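Trichothecene 15-O-acetyltransferase TRI3 (Fusarium sporotrichioides, PDB 3FP0) transfers an acetyl group to the 15-hydroxyl of trichothecene intermediates such as 15-deacetylcalonectrin, on the pathway to mycotoxins including T-2 toxin. Local coordinates at residues 16-21 / 230-235; 51-56 / 467-472; 333-338 / 431-436. All blocks are in the same frame, centred on the assembly; numbering follows the deposited sequence.

Contact 1 of 3, residues 16-21 / 230-235; sequences LYRWKS and SPPVVD
Arg18 and Pro232 bring their backbones closest, CA to CA 5.7 Å, where the end of a short 3-10 turn and the loop after it, leading into edge strand 20-21 of a small antiparallel sheet, meet the linker between helices 191-204 and 246-263. The junction is pinned at its outer end by a side-on arginine-aspartate salt bridge. Pro232 sets its ring against residues 17 to 19: CB approaches Tyr17 O, CG lies against Arg18 CA, and CD reaches the Trp19 indole, 3.8 Å from Trp19 CD1. Next to it Tyr17 CD2 touches Val234 CG2 at 4.0 Å; both side chains also pack on helix 406-423, which carries His414, a binding residue for 15-deacetylcalonectrin.

At the exposed end, the Arg18 chain runs extended from CG to NE and presents the edge of its guanidinium to Asp235. Arg18 NE is 2.7 Å from Asp235 OD2 and Arg18 NH2 2.9 Å from Asp235 OD1, each oxygen being met on its syn side. The two planes are 32° apart, so the carboxylate is tilted out of the guanidinium plane, but the two-pronged grip still limits its rotation.

The opposite flank of Pro232 has an uncharged tie. Trp19, which also makes a cation-pi contact with Arg31, sends its indole NE1 proton to Ser230 O at 3.1 Å, nearly straight at 167°, with the oxygen lying practically in the plane of the ring.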
loop_
_atom_site.group_PDB
_atom_site.type_symbol
_atom_site.label_atom_id
_atom_site.label_comp_id
_atom_site.label_asym_id
_atom_site.label_seq_id
_atom_site.Cartn_x
_atom_site.Cartn_y
_atom_site.Cartn_z
ATOM N N LEU A 16 24.127 -8.854 4.883
ATOM C CA LEU A 16 23.295 -8.638 6.069
ATOM C C LEU A 16 21.803 -9.009 5.883
ATOM O O LEU A 16 21.156 -9.403 6.831
ATOM C CB LEU A 16 23.393 -7.165 6.507
ATOM C CG LEU A 16 23.553 -6.779 7.996
ATOM C CD1 LEU A 16 23.544 -5.278 8.130
ATOM C CD2 LEU A 16 22.504 -7.393 8.934
ATOM N N TYR A 17 21.277 -8.909 4.654
ATOM C CA TYR A 17 19.825 -9.006 4.407
ATOM C C TYR A 17 19.345 -10.330 3.827
ATOM O O TYR A 17 18.173 -10.452 3.440
ATOM C CB TYR A 17 19.383 -7.835 3.511
ATOM C CG TYR A 17 19.968 -6.537 3.971
ATOM C CD1 TYR A 17 19.669 -6.044 5.242
ATOM C CD2 TYR A 17 20.853 -5.817 3.168
ATOM C CE1 TYR A 17 20.207 -4.864 5.693
ATOM C CE2 TYR A 17 21.403 -4.636 3.623
ATOM C CZ TYR A 17 21.070 -4.176 4.887
ATOM O OH TYR A 17 21.551 -2.999 5.361
ATOM N N ARG A 18 20.232 -11.324 3.776
ATOM C CA ARG A 18 19.899 -12.561 3.101
ATOM C C ARG A 18 19.174 -13.521 4.025
ATOM O O ARG A 18 19.247 -13.408 5.248
ATOM C CB ARG A 18 21.139 -13.210 2.467
ATOM C CG ARG A 18 21.817 -12.321 1.436
ATOM C CD ARG A 18 23.090 -12.943 0.852
ATOM N NE ARG A 18 23.555 -12.063 -0.204
ATOM C CZ ARG A 18 24.817 -11.771 -0.459
ATOM N NH1 ARG A 18 25.779 -12.309 0.270
ATOM N NH2 ARG A 18 25.113 -10.931 -1.443
ATOM N N TRP A 19 18.429 -14.432 3.410
ATOM C CA TRP A 19 17.760 -15.503 4.124
ATOM C C TRP A 19 18.815 -16.396 4.770
ATOM O O TRP A 19 19.822 -16.720 4.126
ATOM C CB TRP A 19 16.896 -16.331 3.174
ATOM C CG TRP A 19 15.619 -15.661 2.651
ATOM C CD1 TRP A 19 15.302 -15.354 1.324
ATOM C CD2 TRP A 19 14.494 -15.250 3.425
ATOM N NE1 TRP A 19 14.042 -14.783 1.258
ATOM C CE2 TRP A 19 13.529 -14.708 2.528
ATOM C CE3 TRP A 19 14.192 -15.297 4.796
ATOM C CZ2 TRP A 19 12.294 -14.241 2.963
ATOM C CZ3 TRP A 19 12.970 -14.829 5.218
ATOM C CH2 TRP A 19 12.035 -14.300 4.306
ATOM N N LYS A 20 18.600 -16.743 6.043
ATOM C CA LYS A 20 19.520 -17.618 6.814
ATOM C C LYS A 20 18.717 -18.755 7.500
ATOM O O LYS A 20 17.744 -18.477 8.180
ATOM C CB LYS A 20 20.242 -16.763 7.861
ATOM C CG LYS A 20 21.388 -17.451 8.621
ATOM N N SER A 21 19.109 -20.015 7.292
ATOM C CA SER A 21 18.501 -21.147 8.002
ATOM C C SER A 21 18.932 -21.027 9.453
ATOM O O SER A 21 20.112 -20.842 9.714
ATOM C CB SER A 21 19.004 -22.501 7.475
ATOM O OG SER A 21 18.878 -22.618 6.068
ATOM N N SER A 230 9.897 -14.634 -1.932
ATOM C CA SER A 230 10.596 -13.646 -2.766
ATOM C C SER A 230 12.054 -13.588 -2.277
ATOM O O SER A 230 12.305 -13.588 -1.063
ATOM C CB SER A 230 9.990 -12.232 -2.657
ATOM O OG SER A 230 8.619 -12.168 -3.054
ATOM N N PRO A 231 13.002 -13.529 -3.218
ATOM C CA PRO A 231 14.398 -13.489 -2.856
ATOM C C PRO A 231 14.760 -12.117 -2.242
ATOM O O PRO A 231 13.969 -11.169 -2.353
ATOM C CB PRO A 231 15.113 -13.739 -4.189
ATOM C CG PRO A 231 14.198 -13.227 -5.216
ATOM C CD PRO A 231 12.807 -13.539 -4.688
ATOM N N PRO A 232 15.905 -12.031 -1.559
ATOM C CA PRO A 232 16.302 -10.755 -1.004
ATOM C C PRO A 232 16.442 -9.710 -2.113
ATOM O O PRO A 232 17.073 -9.943 -3.175
ATOM C CB PRO A 232 17.646 -11.055 -0.296
ATOM C CG PRO A 232 17.631 -12.572 -0.027
ATOM C CD PRO A 232 16.885 -13.111 -1.266
ATOM N N VAL A 233 15.781 -8.590 -1.892
ATOM C CA VAL A 233 15.758 -7.471 -2.858
ATOM C C VAL A 233 17.182 -7.019 -3.329
ATOM O O VAL A 233 17.400 -6.832 -4.533
ATOM C CB VAL A 233 14.889 -6.262 -2.352
ATOM C CG1 VAL A 233 15.455 -5.668 -1.070
ATOM C CG2 VAL A 233 14.777 -5.212 -3.415
ATOM N N VAL A 234 18.138 -6.859 -2.411
ATOM C CA VAL A 234 19.493 -6.437 -2.839
ATOM C C VAL A 234 20.089 -7.394 -3.861
ATOM O O VAL A 234 20.621 -6.971 -4.908
ATOM C CB VAL A 234 20.487 -6.225 -1.684
ATOM C CG1 VAL A 234 21.857 -5.725 -2.255
ATOM C CG2 VAL A 234 19.940 -5.220 -0.664
ATOM N N ASP A 235 19.962 -8.685 -3.586
ATOM C CA ASP A 235 20.497 -9.702 -4.482
ATOM C C ASP A 235 19.728 -9.836 -5.773
ATOM O O ASP A 235 20.177 -10.550 -6.684
ATOM C CB ASP A 235 20.592 -11.043 -3.759
ATOM C CG ASP A 235 21.538 -10.980 -2.587
ATOM O OD1 ASP A 235 22.548 -10.241 -2.665
ATOM O OD2 ASP A 235 21.246 -11.625 -1.581
#

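Contact 2 of 3, residues 51-56 / 467-472; sequences YDLYIA and FVVNQS. With FP0 ((3alpha)-15-hydroxy-12,13-epoxytrichothec-9-en-3-yl acetate), chain C.
Phe467 has CG anti to its backbone N (chi1 -166°), which carries the ring toward the side chains of Leu53 and Ile55 on the neighbouring strand; Leu53 CG and Ile55 CG1 both lie beside their own backbone N, anti to the carbonyl carbon, and lean to meet it. Leu53 CD2 comes within 3.6 Å of Phe467 CZ, and Ile55 CG1 lies 3.6 Å from Phe467 CD1, so the two aliphatic chains touch different parts of one ring. Leu53 CD2 also meets Val469 CG2. Helix 191-204 covers this side, with Arg195 making a cation-pi contact to Phe467.

Beneath the side chains the strands run antiparallel. Tyr54 and Val468 form the hydrogen-bonded pair, flanked by the non-hydrogen-bonded pairs Leu53-Val469 and Ile55-Phe467. Tyr54 N reaches Val468 O at 2.7 Å, and Val468 N returns the bond to Tyr54 O. The ladder frays into loop, yet Asn470 N still bonds to Asp52 O, and Tyr51 N to Asn470 O at 3.1 Å.

On the other face of the sheet, Asn470 brings its amide to the Tyr54 ring, ND2 at the edge in the ring plane, OD1 3.5 Å from Tyr54 CE2, the planes 47° apart. That amide is tethered on both ends: ND2 bonds to Ala49 O and Glu142, OD1 to Trp138. Glu142 also bonds the Tyr54 hydroxyl, while His183 stacks on the ring.

Tyr51 turns its ring toward the trichothecene: FP0 C8 lies over one face, offset toward the rim, and Tyr51 CE1 is 3.5 Å from FP0 C16. Its hydroxyl is held by Tyr475. This antiparallel pair belongs to the six-stranded mixed sheet, consistent with the CoA-dependent acyltransferase clan, and the loop entering strand 53-61 places Tyr51 at the trichothecene site.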
loop_
_atom_site.group_PDB
_atom_site.type_symbol
_atom_site.label_atom_id
_atom_site.label_comp_id
_atom_site.label_asym_id
_atom_site.label_seq_id
_atom_site.Cartn_x
_atom_site.Cartn_y
_atom_site.Cartn_z
ATOM N N TYR A 51 0.784 2.136 9.750
ATOM C CA TYR A 51 0.910 1.685 8.367
ATOM C C TYR A 51 0.350 0.272 8.040
ATOM O O TYR A 51 0.514 -0.186 6.898
ATOM C CB TYR A 51 2.388 1.811 7.919
ATOM C CG TYR A 51 2.934 3.253 7.970
ATOM C CD1 TYR A 51 2.094 4.357 7.678
ATOM C CD2 TYR A 51 4.278 3.501 8.267
ATOM C CE1 TYR A 51 2.594 5.704 7.733
ATOM C CE2 TYR A 51 4.791 4.817 8.309
ATOM C CZ TYR A 51 3.961 5.900 8.026
ATOM O OH TYR A 51 4.465 7.170 8.055
ATOM N N ASP A 52 -0.389 -0.366 8.953
ATOM C CA ASP A 52 -1.067 -1.630 8.628
ATOM C C ASP A 52 -1.915 -1.398 7.374
ATOM O O ASP A 52 -2.513 -0.300 7.184
ATOM C CB ASP A 52 -2.023 -2.092 9.765
ATOM C CG ASP A 52 -1.365 -3.008 10.800
ATOM O OD1 ASP A 52 -0.100 -3.081 10.905
ATOM O OD2 ASP A 52 -2.146 -3.688 11.514
ATOM N N LEU A 53 -1.960 -2.411 6.508
ATOM C CA LEU A 53 -2.715 -2.316 5.251
ATOM C C LEU A 53 -4.076 -2.930 5.467
ATOM O O LEU A 53 -4.171 -4.023 6.050
ATOM C CB LEU A 53 -1.979 -3.069 4.111
ATOM C CG LEU A 53 -0.545 -2.625 3.887
ATOM C CD1 LEU A 53 0.223 -3.503 2.857
ATOM C CD2 LEU A 53 -0.587 -1.163 3.415
ATOM N N TYR A 54 -5.113 -2.231 5.008
ATOM C CA TYR A 54 -6.456 -2.784 4.945
ATOM C C TYR A 54 -6.962 -2.665 3.501
ATOM O O TYR A 54 -6.937 -1.569 2.914
ATOM C CB TYR A 54 -7.394 -2.027 5.874
ATOM C CG TYR A 54 -7.198 -2.312 7.331
ATOM C CD1 TYR A 54 -7.964 -3.306 7.975
ATOM C CD2 TYR A 54 -6.251 -1.595 8.075
ATOM C CE1 TYR A 54 -7.821 -3.535 9.360
ATOM C CE2 TYR A 54 -6.088 -1.809 9.432
ATOM C CZ TYR A 54 -6.868 -2.781 10.071
ATOM O OH TYR A 54 -6.743 -2.994 11.419
ATOM N N ILE A 55 -7.354 -3.790 2.906
ATOM C CA ILE A 55 -7.995 -3.772 1.582
ATOM C C ILE A 55 -9.446 -4.244 1.693
ATOM O O ILE A 55 -9.730 -5.370 2.119
ATOM C CB ILE A 55 -7.234 -4.578 0.500
ATOM C CG1 ILE A 55 -5.723 -4.201 0.486
ATOM C CG2 ILE A 55 -7.956 -4.390 -0.843
ATOM C CD1 ILE A 55 -4.846 -5.019 -0.519
ATOM N N ALA A 56 -10.352 -3.341 1.341
ATOM C CA ALA A 56 -11.797 -3.550 1.500
ATOM C C ALA A 56 -12.303 -3.821 0.102
ATOM O O ALA A 56 -12.114 -2.996 -0.776
ATOM C CB ALA A 56 -12.452 -2.327 2.110
ATOM N N PHE A 467 -8.126 0.819 -0.744
ATOM C CA PHE A 467 -6.853 0.508 -0.101
ATOM C C PHE A 467 -6.615 1.498 1.019
ATOM O O PHE A 467 -6.300 2.649 0.791
ATOM C CB PHE A 467 -5.733 0.544 -1.122
ATOM C CG PHE A 467 -4.455 -0.083 -0.657
ATOM C CD1 PHE A 467 -4.126 -1.390 -1.051
ATOM C CD2 PHE A 467 -3.538 0.645 0.114
ATOM C CE1 PHE A 467 -2.941 -1.971 -0.624
ATOM C CE2 PHE A 467 -2.315 0.058 0.510
ATOM C CZ PHE A 467 -2.040 -1.242 0.154
ATOM N N VAL A 468 -6.786 1.028 2.235
ATOM C CA VAL A 468 -6.757 1.915 3.407
ATOM C C VAL A 468 -5.575 1.572 4.326
ATOM O O VAL A 468 -5.363 0.405 4.635
ATOM C CB VAL A 468 -8.130 1.849 4.116
ATOM C CG1 VAL A 468 -8.150 2.636 5.436
ATOM C CG2 VAL A 468 -9.225 2.319 3.138
ATOM N N VAL A 469 -4.824 2.590 4.773
ATOM C CA VAL A 469 -3.608 2.401 5.600
ATOM C C VAL A 469 -3.785 3.134 6.931
ATOM O O VAL A 469 -4.365 4.230 6.961
ATOM C CB VAL A 469 -2.344 2.872 4.837
ATOM C CG1 VAL A 469 -1.038 2.701 5.635
ATOM C CG2 VAL A 469 -2.253 2.141 3.479
ATOM N N ASN A 470 -3.306 2.535 8.017
ATOM C CA ASN A 470 -3.421 3.208 9.332
ATOM C C ASN A 470 -2.506 4.418 9.401
ATOM O O ASN A 470 -1.321 4.277 9.148
ATOM C CB ASN A 470 -3.046 2.254 10.430
ATOM C CG ASN A 470 -4.169 1.329 10.789
ATOM O OD1 ASN A 470 -5.359 1.510 10.382
ATOM N ND2 ASN A 470 -3.820 0.318 11.562
ATOM N N GLN A 471 -3.057 5.603 9.709
ATOM C CA GLN A 471 -2.190 6.779 9.919
ATOM C C GLN A 471 -2.155 7.206 11.377
ATOM O O GLN A 471 -3.193 7.578 11.931
ATOM C CB GLN A 471 -2.614 7.983 9.075
ATOM C CG GLN A 471 -1.776 9.245 9.380
ATOM C CD GLN A 471 -0.332 9.140 8.854
ATOM O OE1 GLN A 471 0.506 8.496 9.470
ATOM N NE2 GLN A 471 -0.039 9.834 7.764
ATOM N N SER A 472 -0.962 7.163 11.962
ATOM C CA SER A 472 -0.757 7.606 13.336
ATOM C C SER A 472 0.332 8.686 13.415
ATOM O O SER A 472 0.804 9.011 14.504
ATOM C CB SER A 472 -0.388 6.406 14.225
ATOM O OG SER A 472 -1.580 5.805 14.707
HETATM C C2 FP0 C . 7.363 5.490 3.803
HETATM C C6 FP0 C . 4.926 4.529 2.445
HETATM C C5 FP0 C . 6.340 3.864 2.295
HETATM C C4 FP0 C . 7.292 4.722 1.449
HETATM C C3 FP0 C . 8.008 5.700 2.423
HETATM C C11 FP0 C . 5.057 5.986 2.954
HETATM C C10 FP0 C . 3.720 6.513 3.516
HETATM C C9 FP0 C . 2.669 5.704 3.838
HETATM C C8 FP0 C . 2.668 4.217 3.582
HETATM C C12 FP0 C . 7.086 4.007 3.640
HETATM C C13 FP0 C . 6.811 3.143 4.835
HETATM O O4 FP0 C . 9.202 6.808 0.250
HETATM C C17 FP0 C . 8.491 7.573 0.896
HETATM C C18 FP0 C . 8.173 9.012 0.579
HETATM O O3 FP0 C . 7.879 7.074 2.068
HETATM O O2 FP0 C . 8.055 3.059 4.081
HETATM O O1 FP0 C . 6.104 6.189 3.941
HETATM C C14 FP0 C . 6.307 2.443 1.687
HETATM C C7 FP0 C . 4.101 3.723 3.474
HETATM C C15 FP0 C . 4.277 4.615 1.060
HETATM O O12 FP0 C . 3.541 3.440 0.675
HETATM C C16 FP0 C . 1.427 6.272 4.456
#

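Contact 3 of 3, residues 333-338 / 431-436; sequences FISPTS and EANPLF. With FP0 ((3alpha)-15-hydroxy-12,13-epoxytrichothec-9-en-3-yl acetate), chain C.
Leu435 leans across to Pro336 where strand 333-340, from a two-stranded sheet, and strand 431-441, from a five-stranded mixed sheet, face each other with three bridging waters between them, beside the substrate pocket of this member of the CoA-dependent acyltransferase clan. Their touching parts run 42° apart. From Leu435, CB and CG carry the fork away from the strand, CG anti to the backbone N (chi1 171°). The branches do the work. Leu435 CD1 presses close to Pro336 O at 3.1 Å and lies 4.0 Å from FP0 C18, the methyl of the ligand's acetyl ester. Leu435 CD2 turns to the ring system instead, 3.6 Å from FP0 C10. One leucine fork thus backs onto strand 333-340 and also lines the trichothecene site.

Pro336 and Ser338 add to this wall: Pro336 O approaches FP0 C18, and Ser338 CB lies 3.4 Å from FP0 O4, the ester carbonyl oxygen. His414, which binds 15-deacetylcalonectrin, has its side chain about 7 Å from that of Pro336. Elsewhere along the seam Thr337 CG2 comes up against Phe436 O.

Polar groups between the strands are joined by water rather than by a strand ladder. Water 1 accepts from Phe436 N and bonds both Ser335 OG and Thr337 OG1, a three-way grip. Water 2 links the same Ser335 OG to Pro434 O. Nearest the ligand, water 3 accepts from Ser338 N at 2.8 Å and donates to Phe436 O at 2.7 Å.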
loop_
_atom_site.group_PDB
_atom_site.type_symbol
_atom_site.label_atom_id
_atom_site.label_comp_id
_atom_site.label_asym_id
_atom_site.label_seq_id
_atom_site.Cartn_x
_atom_site.Cartn_y
_atom_site.Cartn_z
ATOM N N PHE A 333 8.296 23.799 -3.094
ATOM C CA PHE A 333 7.618 22.589 -2.721
ATOM C C PHE A 333 8.568 21.403 -2.997
ATOM O O PHE A 333 8.937 21.120 -4.146
ATOM C CB PHE A 333 6.284 22.470 -3.459
ATOM C CG PHE A 333 5.550 21.216 -3.145
ATOM C CD1 PHE A 333 4.713 21.156 -2.024
ATOM C CD2 PHE A 333 5.735 20.075 -3.930
ATOM C CE1 PHE A 333 4.015 19.965 -1.721
ATOM C CE2 PHE A 333 5.063 18.877 -3.616
ATOM C CZ PHE A 333 4.209 18.829 -2.520
ATOM N N ILE A 334 9.001 20.757 -1.920
ATOM C CA ILE A 334 9.855 19.572 -1.976
ATOM C C ILE A 334 9.140 18.432 -1.262
ATOM O O ILE A 334 8.724 18.565 -0.101
ATOM C CB ILE A 334 11.187 19.837 -1.271
ATOM C CG1 ILE A 334 11.935 20.996 -1.962
ATOM C CG2 ILE A 334 12.031 18.564 -1.267
ATOM C CD1 ILE A 334 13.163 21.535 -1.194
ATOM N N SER A 335 9.041 17.297 -1.934
ATOM C CA SER A 335 8.280 16.195 -1.422
ATOM C C SER A 335 8.892 14.856 -1.899
ATOM O O SER A 335 8.808 14.517 -3.074
ATOM C CB SER A 335 6.823 16.363 -1.865
ATOM O OG SER A 335 6.033 15.276 -1.471
ATOM N N PRO A 336 9.563 14.129 -0.984
ATOM C CA PRO A 336 9.964 12.724 -1.219
ATOM C C PRO A 336 8.707 11.909 -1.540
ATOM O O PRO A 336 7.732 12.039 -0.843
ATOM C CB PRO A 336 10.554 12.314 0.134
ATOM C CG PRO A 336 11.029 13.631 0.744
ATOM C CD PRO A 336 9.971 14.610 0.345
ATOM N N THR A 337 8.694 11.164 -2.641
ATOM C CA THR A 337 7.501 10.437 -3.063
ATOM C C THR A 337 7.922 9.045 -3.486
ATOM O O THR A 337 8.892 8.883 -4.234
ATOM C CB THR A 337 6.743 11.131 -4.216
ATOM O OG1 THR A 337 6.444 12.479 -3.826
ATOM C CG2 THR A 337 5.417 10.452 -4.492
ATOM N N SER A 338 7.188 8.050 -3.008
ATOM C CA SER A 338 7.611 6.666 -3.168
ATOM C C SER A 338 7.247 6.173 -4.550
ATOM O O SER A 338 6.290 6.643 -5.176
ATOM C CB SER A 338 6.956 5.772 -2.113
ATOM O OG SER A 338 5.554 5.842 -2.282
ATOM N N GLU A 431 3.310 21.950 11.493
ATOM C CA GLU A 431 2.779 21.748 10.144
ATOM C C GLU A 431 3.415 20.541 9.491
ATOM O O GLU A 431 4.519 20.155 9.834
ATOM C CB GLU A 431 3.078 22.928 9.237
ATOM C CG GLU A 431 2.471 24.214 9.638
ATOM C CD GLU A 431 3.167 25.342 8.900
ATOM O OE1 GLU A 431 3.244 25.288 7.665
ATOM O OE2 GLU A 431 3.653 26.264 9.562
ATOM N N ALA A 432 2.715 19.969 8.520
ATOM C CA ALA A 432 3.223 18.811 7.790
ATOM C C ALA A 432 2.749 18.894 6.344
ATOM O O ALA A 432 1.552 19.099 6.061
ATOM C CB ALA A 432 2.751 17.494 8.443
ATOM N N ASN A 433 3.710 18.757 5.443
ATOM C CA ASN A 433 3.495 18.778 3.991
ATOM C C ASN A 433 2.827 17.445 3.644
ATOM O O ASN A 433 3.292 16.404 4.122
ATOM C CB ASN A 433 4.870 18.945 3.327
ATOM C CG ASN A 433 4.812 19.235 1.838
ATOM O OD1 ASN A 433 5.764 18.898 1.111
ATOM N ND2 ASN A 433 3.749 19.894 1.378
ATOM N N PRO A 434 1.671 17.480 2.927
ATOM C CA PRO A 434 0.983 16.253 2.501
ATOM C C PRO A 434 1.856 15.381 1.608
ATOM O O PRO A 434 2.686 15.908 0.850
ATOM C CB PRO A 434 -0.208 16.794 1.701
ATOM C CG PRO A 434 -0.495 18.131 2.392
ATOM C CD PRO A 434 0.906 18.673 2.497
ATOM N N LEU A 435 1.633 14.074 1.678
ATOM C CA LEU A 435 2.435 13.108 0.917
ATOM C C LEU A 435 1.526 12.456 -0.113
ATOM O O LEU A 435 0.351 12.152 0.198
ATOM C CB LEU A 435 3.041 12.056 1.857
ATOM C CG LEU A 435 3.725 10.851 1.177
ATOM C CD1 LEU A 435 4.899 11.304 0.297
ATOM C CD2 LEU A 435 4.196 9.824 2.193
ATOM N N PHE A 436 2.029 12.291 -1.339
ATOM C CA PHE A 436 1.285 11.604 -2.391
ATOM C C PHE A 436 1.765 10.168 -2.618
ATOM O O PHE A 436 2.963 9.900 -2.655
ATOM C CB PHE A 436 1.304 12.411 -3.724
ATOM C CG PHE A 436 0.543 11.752 -4.867
ATOM C CD1 PHE A 436 -0.820 11.466 -4.755
ATOM C CD2 PHE A 436 1.193 11.445 -6.075
ATOM C CE1 PHE A 436 -1.529 10.846 -5.797
ATOM C CE2 PHE A 436 0.480 10.844 -7.123
ATOM C CZ PHE A 436 -0.889 10.535 -6.977
HETATM C C2 FP0 C . 7.363 5.490 3.803
HETATM C C6 FP0 C . 4.926 4.529 2.445
HETATM C C5 FP0 C . 6.340 3.864 2.295
HETATM C C4 FP0 C . 7.292 4.722 1.449
HETATM C C3 FP0 C . 8.008 5.700 2.423
HETATM C C11 FP0 C . 5.057 5.986 2.954
HETATM C C10 FP0 C . 3.720 6.513 3.516
HETATM C C9 FP0 C . 2.669 5.704 3.838
HETATM C C8 FP0 C . 2.668 4.217 3.582
HETATM C C12 FP0 C . 7.086 4.007 3.640
HETATM C C13 FP0 C . 6.811 3.143 4.835
HETATM O O4 FP0 C . 9.202 6.808 0.250
HETATM C C17 FP0 C . 8.491 7.573 0.896
HETATM C C18 FP0 C . 8.173 9.012 0.579
HETATM O O3 FP0 C . 7.879 7.074 2.068
HETATM O O2 FP0 C . 8.055 3.059 4.081
HETATM O O1 FP0 C . 6.104 6.189 3.941
HETATM C C14 FP0 C . 6.307 2.443 1.687
HETATM C C7 FP0 C . 4.101 3.723 3.474
HETATM C C15 FP0 C . 4.277 4.615 1.060
HETATM O O12 FP0 C . 3.541 3.440 0.675
HETATM C C16 FP0 C . 1.427 6.272 4.456
HETATM O O HOH W 1 4.292 13.695 -2.692
HETATM O O HOH W 2 5.568 15.375 1.333
HETATM O O HOH W 3 4.897 8.488 -1.440
#

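From the N terminus, residues 16-21 open contact 1, and the chain has already begun strand 53-61, with its half of contact 2, before the linker at 230-235 closes the first loop. Contacts 1 and 2 therefore cross along the sequence. Contact 3 opens and closes later, at 333-338 and 431-436, wholly within the long excursion that contact 2 ends at 467-472. Contact 1 ties the small N-terminal sheet to the interhelical linker; contact 2 joins two neighbours in the six-stranded sheet; contact 3 brings strands of two other sheets together. Contacts 2 and 3, about 19 Å apart between centres, both touch the bound trichothecene.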